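Local atomic coordinates of CT253 (Chlamydia trachomatis serovar L2, PDB entry 6UXC), a protein that is of unknown function but carries the marks of a bacterial lipoprotein, made with a signal peptide and probably anchored to a membrane by lipid. Residues Q42-E47 against L168-L173; A68-Q73 against A86-P91; A72-F75 against N80-P83. One frame throughout, in Å; residues are numbered along the deposited sequence.

Interaction 1. Residues Q42-E47 against L168-L173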
loop_
_atom_site.group_PDB
_atom_site.type_symbol
_atom_site.label_atom_id
_atom_site.label_comp_id
_atom_site.label_asym_id
_atom_site.label_seq_id
_atom_site.Cartn_x
_atom_site.Cartn_y
_atom_site.Cartn_z
ATOM N N GLN A 42 0.680 9.425 -0.996
ATOM C CA GLN A 42 1.054 8.280 -1.830
ATOM C C GLN A 42 2.514 7.902 -1.642
ATOM O O GLN A 42 2.857 6.709 -1.572
ATOM C CB GLN A 42 0.816 8.576 -3.314
ATOM C CG GLN A 42 -0.587 8.404 -3.765
ATOM N N ALA A 43 3.391 8.899 -1.538
ATOM C CA ALA A 43 4.802 8.583 -1.401
ATOM C C ALA A 43 5.097 7.951 -0.049
ATOM O O ALA A 43 5.880 6.997 0.041
ATOM C CB ALA A 43 5.651 9.834 -1.605
ATOM N N GLU A 44 4.485 8.472 1.025
ATOM C CA GLU A 44 4.632 7.849 2.331
ATOM C C GLU A 44 4.161 6.405 2.283
ATOM O O GLU A 44 4.845 5.493 2.773
ATOM C CB GLU A 44 3.841 8.617 3.391
ATOM C CG GLU A 44 3.792 7.863 4.764
ATOM C CD GLU A 44 2.722 8.370 5.715
ATOM O OE1 GLU A 44 1.979 9.337 5.370
ATOM O OE2 GLU A 44 2.628 7.739 6.810
ATOM N N PHE A 45 2.949 6.195 1.780
ATOM C CA PHE A 45 2.412 4.836 1.802
ATOM C C PHE A 45 3.284 3.897 0.974
ATOM O O PHE A 45 3.511 2.751 1.367
ATOM C CB PHE A 45 0.974 4.810 1.291
ATOM C CG PHE A 45 -0.072 5.171 2.348
ATOM C CD1 PHE A 45 0.067 6.307 3.132
ATOM C CD2 PHE A 45 -1.173 4.368 2.527
ATOM C CE1 PHE A 45 -0.917 6.632 4.094
ATOM C CE2 PHE A 45 -2.146 4.663 3.482
ATOM C CZ PHE A 45 -2.020 5.827 4.248
ATOM N N SER A 46 3.743 4.340 -0.195
ATOM C CA SER A 46 4.594 3.469 -1.005
ATOM C C SER A 46 5.854 3.073 -0.257
ATOM O O SER A 46 6.256 1.900 -0.257
ATOM C CB SER A 46 4.971 4.163 -2.308
ATOM O OG SER A 46 3.848 4.354 -3.144
ATOM N N GLU A 47 6.516 4.048 0.354
ATOM C CA GLU A 47 7.768 3.757 1.029
ATOM C C GLU A 47 7.542 2.871 2.247
ATOM O O GLU A 47 8.294 1.918 2.485
ATOM C CB GLU A 47 8.461 5.043 1.451
ATOM C CG GLU A 47 9.757 4.714 2.183
ATOM C CD GLU A 47 10.618 5.921 2.442
ATOM O OE1 GLU A 47 11.215 5.993 3.529
ATOM O OE2 GLU A 47 10.676 6.802 1.564
ATOM N N LEU A 168 0.040 7.198 14.289
ATOM C CA LEU A 168 -0.441 6.001 14.976
ATOM C C LEU A 168 -1.370 5.211 14.063
ATOM O O LEU A 168 -1.262 3.982 13.943
ATOM C CB LEU A 168 -1.169 6.420 16.252
ATOM C CG LEU A 168 -0.296 6.984 17.369
ATOM C CD1 LEU A 168 -1.112 7.733 18.436
ATOM C CD2 LEU A 168 0.463 5.845 18.020
ATOM N N MET A 169 -2.300 5.920 13.419
ATOM C CA MET A 169 -3.254 5.297 12.512
ATOM C C MET A 169 -2.533 4.647 11.338
ATOM O O MET A 169 -2.779 3.476 11.012
ATOM C CB MET A 169 -4.252 6.357 12.036
ATOM C CG MET A 169 -5.414 5.837 11.224
ATOM S SD MET A 169 -5.077 5.906 9.463
ATOM C CE MET A 169 -5.158 7.678 9.157
ATOM N N HIS A 170 -1.606 5.380 10.723
ATOM C CA HIS A 170 -0.854 4.827 9.595
ATOM C C HIS A 170 -0.093 3.569 9.979
ATOM O O HIS A 170 -0.080 2.587 9.225
ATOM C CB HIS A 170 0.114 5.868 9.062
ATOM C CG HIS A 170 -0.539 6.935 8.251
ATOM N ND1 HIS A 170 0.183 7.903 7.596
ATOM C CD2 HIS A 170 -1.844 7.205 7.999
ATOM C CE1 HIS A 170 -0.642 8.718 6.965
ATOM N NE2 HIS A 170 -1.880 8.317 7.203
ATOM N N GLN A 171 0.590 3.600 11.122
ATOM C CA GLN A 171 1.396 2.462 11.546
ATOM C C GLN A 171 0.546 1.199 11.641
ATOM O O GLN A 171 0.931 0.138 11.134
ATOM C CB GLN A 171 2.055 2.800 12.882
ATOM C CG GLN A 171 3.112 1.837 13.326
ATOM C CD GLN A 171 3.689 2.234 14.662
ATOM O OE1 GLN A 171 2.951 2.514 15.605
ATOM N NE2 GLN A 171 5.011 2.281 14.748
ATOM N N ARG A 172 -0.635 1.302 12.243
ATOM C CA ARG A 172 -1.469 0.110 12.383
ATOM C C ARG A 172 -1.943 -0.369 11.016
ATOM O O ARG A 172 -1.978 -1.579 10.747
ATOM C CB ARG A 172 -2.663 0.382 13.304
ATOM C CG ARG A 172 -2.307 0.465 14.786
ATOM C CD ARG A 172 -3.538 0.213 15.671
ATOM N NE ARG A 172 -4.637 1.058 15.237
ATOM C CZ ARG A 172 -4.794 2.326 15.611
ATOM N NH1 ARG A 172 -3.942 2.880 16.472
ATOM N NH2 ARG A 172 -5.821 3.027 15.144
ATOM N N LEU A 173 -2.307 0.570 10.146
ATOM C CA LEU A 173 -2.764 0.222 8.810
ATOM C C LEU A 173 -1.660 -0.438 7.993
ATOM O O LEU A 173 -1.908 -1.444 7.311
ATOM C CB LEU A 173 -3.287 1.479 8.128
ATOM C CG LEU A 173 -3.932 1.335 6.762
ATOM C CD1 LEU A 173 -5.084 0.344 6.760
ATOM C CD2 LEU A 173 -4.403 2.714 6.303
#

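Interaction 2. Residues A68-Q73 against A86-P91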
loop_
_atom_site.group_PDB
_atom_site.type_symbol
_atom_site.label_atom_id
_atom_site.label_comp_id
_atom_site.label_asym_id
_atom_site.label_seq_id
_atom_site.Cartn_x
_atom_site.Cartn_y
_atom_site.Cartn_z
ATOM N N ALA A 68 3.762 3.575 -16.237
ATOM C CA ALA A 68 2.542 4.068 -15.608
ATOM C C ALA A 68 1.335 3.243 -16.012
ATOM O O ALA A 68 0.519 2.870 -15.157
ATOM C CB ALA A 68 2.327 5.538 -15.980
ATOM N N GLY A 69 1.239 2.902 -17.294
ATOM C CA GLY A 69 0.056 2.218 -17.776
ATOM C C GLY A 69 0.059 0.765 -17.380
ATOM O O GLY A 69 -1.002 0.174 -17.160
ATOM N N VAL A 70 1.243 0.183 -17.237
ATOM C CA VAL A 70 1.318 -1.201 -16.809
ATOM C C VAL A 70 0.944 -1.319 -15.336
ATOM O O VAL A 70 0.274 -2.265 -14.935
ATOM C CB VAL A 70 2.714 -1.775 -17.092
ATOM C CG1 VAL A 70 2.967 -3.075 -16.319
ATOM C CG2 VAL A 70 2.877 -2.012 -18.602
ATOM N N ALA A 71 1.404 -0.391 -14.503
ATOM C CA ALA A 71 0.978 -0.428 -13.110
ATOM C C ALA A 71 -0.510 -0.117 -12.990
ATOM O O ALA A 71 -1.240 -0.746 -12.206
ATOM C CB ALA A 71 1.793 0.566 -12.286
ATOM N N ALA A 72 -0.979 0.859 -13.767
ATOM C CA ALA A 72 -2.341 1.340 -13.572
ATOM C C ALA A 72 -3.361 0.247 -13.812
ATOM O O ALA A 72 -4.433 0.236 -13.179
ATOM C CB ALA A 72 -2.595 2.527 -14.501
ATOM N N GLN A 73 -3.080 -0.669 -14.738
ATOM C CA GLN A 73 -4.093 -1.650 -15.091
ATOM C C GLN A 73 -4.509 -2.493 -13.890
ATOM O O GLN A 73 -5.637 -2.989 -13.848
ATOM C CB GLN A 73 -3.592 -2.517 -16.252
ATOM C CG GLN A 73 -2.490 -3.365 -15.935
ATOM C CD GLN A 73 -1.785 -3.889 -17.185
ATOM O OE1 GLN A 73 -2.365 -4.051 -18.258
ATOM N NE2 GLN A 73 -0.533 -4.172 -17.025
ATOM N N ALA A 86 1.844 -7.966 -18.369
ATOM C CA ALA A 86 2.388 -8.128 -17.030
ATOM C C ALA A 86 3.880 -8.430 -17.006
ATOM O O ALA A 86 4.462 -8.472 -15.918
ATOM C CB ALA A 86 1.634 -9.225 -16.258
ATOM N N THR A 87 4.529 -8.602 -18.173
ATOM C CA THR A 87 5.921 -9.067 -18.183
ATOM C C THR A 87 6.878 -8.089 -17.517
ATOM O O THR A 87 7.938 -8.498 -17.035
ATOM C CB THR A 87 6.375 -9.318 -19.612
ATOM O OG1 THR A 87 6.286 -8.105 -20.369
ATOM C CG2 THR A 87 5.515 -10.410 -20.245
ATOM N N GLN A 88 6.529 -6.803 -17.476
ATOM C CA GLN A 88 7.401 -5.827 -16.821
ATOM C C GLN A 88 7.512 -6.039 -15.320
ATOM O O GLN A 88 8.423 -5.479 -14.691
ATOM C CB GLN A 88 6.899 -4.414 -17.091
ATOM C CG GLN A 88 7.162 -3.934 -18.498
ATOM C CD GLN A 88 6.570 -2.576 -18.770
ATOM O OE1 GLN A 88 6.349 -1.774 -17.850
ATOM N NE2 GLN A 88 6.275 -2.317 -20.028
ATOM N N LEU A 89 6.652 -6.868 -14.739
ATOM C CA LEU A 89 6.731 -7.173 -13.316
ATOM C C LEU A 89 7.407 -8.500 -13.033
ATOM O O LEU A 89 7.682 -8.815 -11.872
ATOM C CB LEU A 89 5.337 -7.146 -12.722
ATOM C CG LEU A 89 4.843 -5.691 -12.857
ATOM C CD1 LEU A 89 3.387 -5.610 -13.039
ATOM C CD2 LEU A 89 5.339 -4.815 -11.699
ATOM N N LEU A 90 7.712 -9.281 -14.056
ATOM C CA LEU A 90 8.559 -10.421 -13.836
ATOM C C LEU A 90 9.925 -9.898 -13.407
ATOM O O LEU A 90 10.322 -8.804 -13.841
ATOM C CB LEU A 90 8.682 -11.227 -15.106
ATOM C CG LEU A 90 7.341 -11.781 -15.630
ATOM C CD1 LEU A 90 7.534 -12.473 -16.971
ATOM C CD2 LEU A 90 6.713 -12.755 -14.614
ATOM N N PRO A 91 10.657 -10.642 -12.560
ATOM C CA PRO A 91 10.422 -12.033 -12.140
ATOM C C PRO A 91 9.590 -12.215 -10.882
ATOM O O PRO A 91 9.654 -13.286 -10.252
ATOM C CB PRO A 91 11.841 -12.539 -11.879
ATOM C CG PRO A 91 12.513 -11.307 -11.299
ATOM C CD PRO A 91 11.979 -10.154 -12.107
#

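Interaction 3. Residues A72-F75 against N80-P83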
loop_
_atom_site.group_PDB
_atom_site.type_symbol
_atom_site.label_atom_id
_atom_site.label_comp_id
_atom_site.label_asym_id
_atom_site.label_seq_id
_atom_site.Cartn_x
_atom_site.Cartn_y
_atom_site.Cartn_z
ATOM N N ALA A 72 -0.979 0.859 -13.767
ATOM C CA ALA A 72 -2.341 1.340 -13.572
ATOM C C ALA A 72 -3.361 0.247 -13.812
ATOM O O ALA A 72 -4.433 0.236 -13.179
ATOM C CB ALA A 72 -2.595 2.527 -14.501
ATOM N N GLN A 73 -3.080 -0.669 -14.738
ATOM C CA GLN A 73 -4.093 -1.650 -15.091
ATOM C C GLN A 73 -4.509 -2.493 -13.890
ATOM O O GLN A 73 -5.637 -2.989 -13.848
ATOM C CB GLN A 73 -3.592 -2.517 -16.252
ATOM C CG GLN A 73 -2.490 -3.365 -15.935
ATOM C CD GLN A 73 -1.785 -3.889 -17.185
ATOM O OE1 GLN A 73 -2.365 -4.051 -18.258
ATOM N NE2 GLN A 73 -0.533 -4.172 -17.025
ATOM N N PHE A 74 -3.620 -2.661 -12.900
ATOM C CA PHE A 74 -3.951 -3.476 -11.732
ATOM C C PHE A 74 -4.917 -2.787 -10.782
ATOM O O PHE A 74 -5.437 -3.446 -9.871
ATOM C CB PHE A 74 -2.664 -3.860 -10.982
ATOM C CG PHE A 74 -1.786 -4.799 -11.755
ATOM C CD1 PHE A 74 -0.813 -4.314 -12.611
ATOM C CD2 PHE A 74 -1.951 -6.172 -11.623
ATOM C CE1 PHE A 74 -0.006 -5.208 -13.332
ATOM C CE2 PHE A 74 -1.168 -7.040 -12.339
ATOM C CZ PHE A 74 -0.192 -6.545 -13.193
ATOM N N PHE A 75 -5.192 -1.501 -10.990
ATOM C CA PHE A 75 -6.129 -0.745 -10.173
ATOM C C PHE A 75 -7.459 -0.490 -10.860
ATOM O O PHE A 75 -8.293 0.225 -10.300
ATOM C CB PHE A 75 -5.518 0.590 -9.769
ATOM C CG PHE A 75 -4.303 0.439 -8.899
ATOM C CD1 PHE A 75 -4.451 0.058 -7.569
ATOM C CD2 PHE A 75 -3.024 0.617 -9.402
ATOM C CE1 PHE A 75 -3.356 -0.062 -6.745
ATOM C CE2 PHE A 75 -1.909 0.455 -8.572
ATOM C CZ PHE A 75 -2.091 0.104 -7.239
ATOM N N ASN A 80 -8.450 -6.097 -16.768
ATOM C CA ASN A 80 -8.346 -6.919 -17.963
ATOM C C ASN A 80 -6.886 -6.802 -18.376
ATOM O O ASN A 80 -6.499 -5.787 -18.963
ATOM C CB ASN A 80 -9.287 -6.459 -19.063
ATOM C CG ASN A 80 -9.319 -7.438 -20.192
ATOM O OD1 ASN A 80 -8.318 -7.623 -20.876
ATOM N ND2 ASN A 80 -10.441 -8.111 -20.367
ATOM N N ILE A 81 -6.078 -7.806 -18.020
ATOM C CA ILE A 81 -4.615 -7.740 -18.110
ATOM C C ILE A 81 -4.143 -8.998 -18.839
ATOM O O ILE A 81 -4.178 -10.089 -18.267
ATOM C CB ILE A 81 -3.953 -7.637 -16.731
ATOM C CG1 ILE A 81 -4.542 -6.448 -15.947
ATOM C CG2 ILE A 81 -2.439 -7.471 -16.828
ATOM C CD1 ILE A 81 -4.084 -6.348 -14.537
ATOM N N SER A 82 -3.685 -8.842 -20.076
ATOM C CA SER A 82 -3.117 -9.967 -20.817
ATOM C C SER A 82 -1.765 -10.337 -20.225
ATOM O O SER A 82 -1.117 -9.519 -19.578
ATOM C CB SER A 82 -2.910 -9.595 -22.278
ATOM O OG SER A 82 -1.822 -8.669 -22.362
ATOM N N PRO A 83 -1.307 -11.565 -20.433
ATOM C CA PRO A 83 0.027 -11.907 -19.929
ATOM C C PRO A 83 1.117 -11.000 -20.477
ATOM O O PRO A 83 2.089 -10.681 -19.776
ATOM C CB PRO A 83 0.211 -13.366 -20.383
ATOM C CG PRO A 83 -1.169 -13.882 -20.588
ATOM C CD PRO A 83 -1.985 -12.712 -21.059
HETATM O O HOH W 1 -4.665 -3.929 -19.665
#

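Interaction 1. Residues Q42-E47 against L168-L173
H170 and L173 on helix 165-184 meet E44 and F45 on helix 41-55; the segments 42-47 and 168-173 cross at -41° with their axes 11.7 Å apart. Ahead of them M169 packs on A116 and A140 of the sheet, with its SD at the edge of the H170 ring. H170 carries most of the contact. Its ND1 donates to E44 OE2 over 2.6 Å, coming from the syn side but tilted out of the carboxylate plane, as OE2 is from the ring plane; the N-H...O angle is 149°, so the bond is somewhat bent. The E44 chain reaches it stretched out, CG anti to the backbone N. Over one face of the imidazole stands the edge of F45, a T-shaped pair with F45 CE1 3.6 Å from H170 CE1 and the planes at 77°. One turn later L173 CD2 lies 4.1 Å from F45 CE2, and L173 rests on A116 and V118. The polar ends have second partners: H170 NE2 bonds to Q103 OE1 and E44 OE1 to W39. Both ring nitrogens are thus held, which fixes the imidazole's rotation, an arrangement consistent with a ring protonated on both nitrogens, which the buried carboxylate would favour.

Interaction 2. Residues A68-Q73 against A86-P91
V70 meets Q88 and L89 by van der Waals packing, against an amide in one case and a methyl in the other, and its two methyls divide the work. CG2 lies against the flat end of the Q88 amide, 3.6 Å from Q88 OE1 and 3.7 Å from Q88 NE2, while CG1 touches L89 CD1 at 4.2 Å. The V70 and L89 side chains run antiparallel alongside one another, whereas V70 and Q88 meet at a slant. CG1 of V70 stands anti to the backbone N (chi1 164°), which places one methyl before each partner. L89 continues the apolar layer beyond V70, lying on A22 and L24 of strand 19-28 and on H64 and F74.

The fold here is a short helix, 68-72, set between strand 59-61 and the long connection that leads to strand 94-105; a 3-10 turn of that connection, taking in 87-89, folds back beside the helix. Within the turn, L89 N bonds to A86 O at 3.0 Å.

Polar contacts frame this packing. Q88 OE1 accepts from S67 N, just ahead of the helix, so the amide that covers V70 is also tied to the helix's beginning. Further along the chain, Q73 NE2 donates to V70 O over 2.9 Å, in the carbonyl plane and on a lone pair, although V70 O lies 29° out of the Q73 amide plane. The same NE2 bonds to L85 O, joining Q73 to the residue just before A86.

Interaction 3. Residues A72-F75 against N80-P83
I81 fills the contact: its CG1-CD1 branch lies between F74 and the Q73 stem, while CG2 meets the Q73 amide. Its CD1 sits over one face of the F74 ring, 3.8 Å from the F74 centroid and 18° off the normal, a CH-pi contact displaced toward the CD2-CE2 rim; CD1 comes to 3.6 Å from F74 CD2. The CG2 methyl lies over a face of the Q73 amide, 3.7 Å from Q73 CD, and Q73 CG packs against I81 CG1 at the same distance. The stem of the glutamine thus serves as an apolar surface.

One shell further out, a water links the two segments. It donates to Q73 OE1 and to N80 O, 2.7 Å from each, and so joins the side chain of one segment to the backbone of the other. Q73 reaches this position with CG between its backbone N and carbonyl carbon (chi1 67°), the crowded position, and the chain extended beyond. Its amide is held at both ends, OE1 by the water and NE2 by L85 among others, and this fixes the flat group that I81 rests on. F75 N donates to A72 O at 2.9 Å, which helps hold the turn that carries F74. S82 OG bonds to L85 N, steadying the chain after I81.

Outward from I81, V130 touches it from the loop before strand 131-143. F74 packs on the sheet, against L24 and A97, and meets F123 edge-to-face, while its carbonyl accepts from R121. F75 stacks on F27, so the residues following helix 68-72 lie against strands 19-28, 94-105 and 113-124.

Overall arrangement
Interaction 1 is fully buried, about 8 Å from the chain centre, and joins the two longest helices, 41-55 and 165-184, on one face of the sheet. Interactions 2 and 3 lie about 16 and 17 Å from that centre; two of the three touching residues of interaction 2 are buried, while interaction 3 is only partly so. Interaction 2 sets the connection to strand 94-105 against helix 68-72, and interaction 3 closes its first part. They share A72 and Q73 and touch where L89 CD1 lies 3.4 Å from F74 CE1. The chemistry differs accordingly: a buried His-carboxylate bond and T-shaped ring pair in 42-47/168-173, aliphatic and amide packing in 68-73/86-91, a methyl-ring contact with a bridging water in 72-75/80-83.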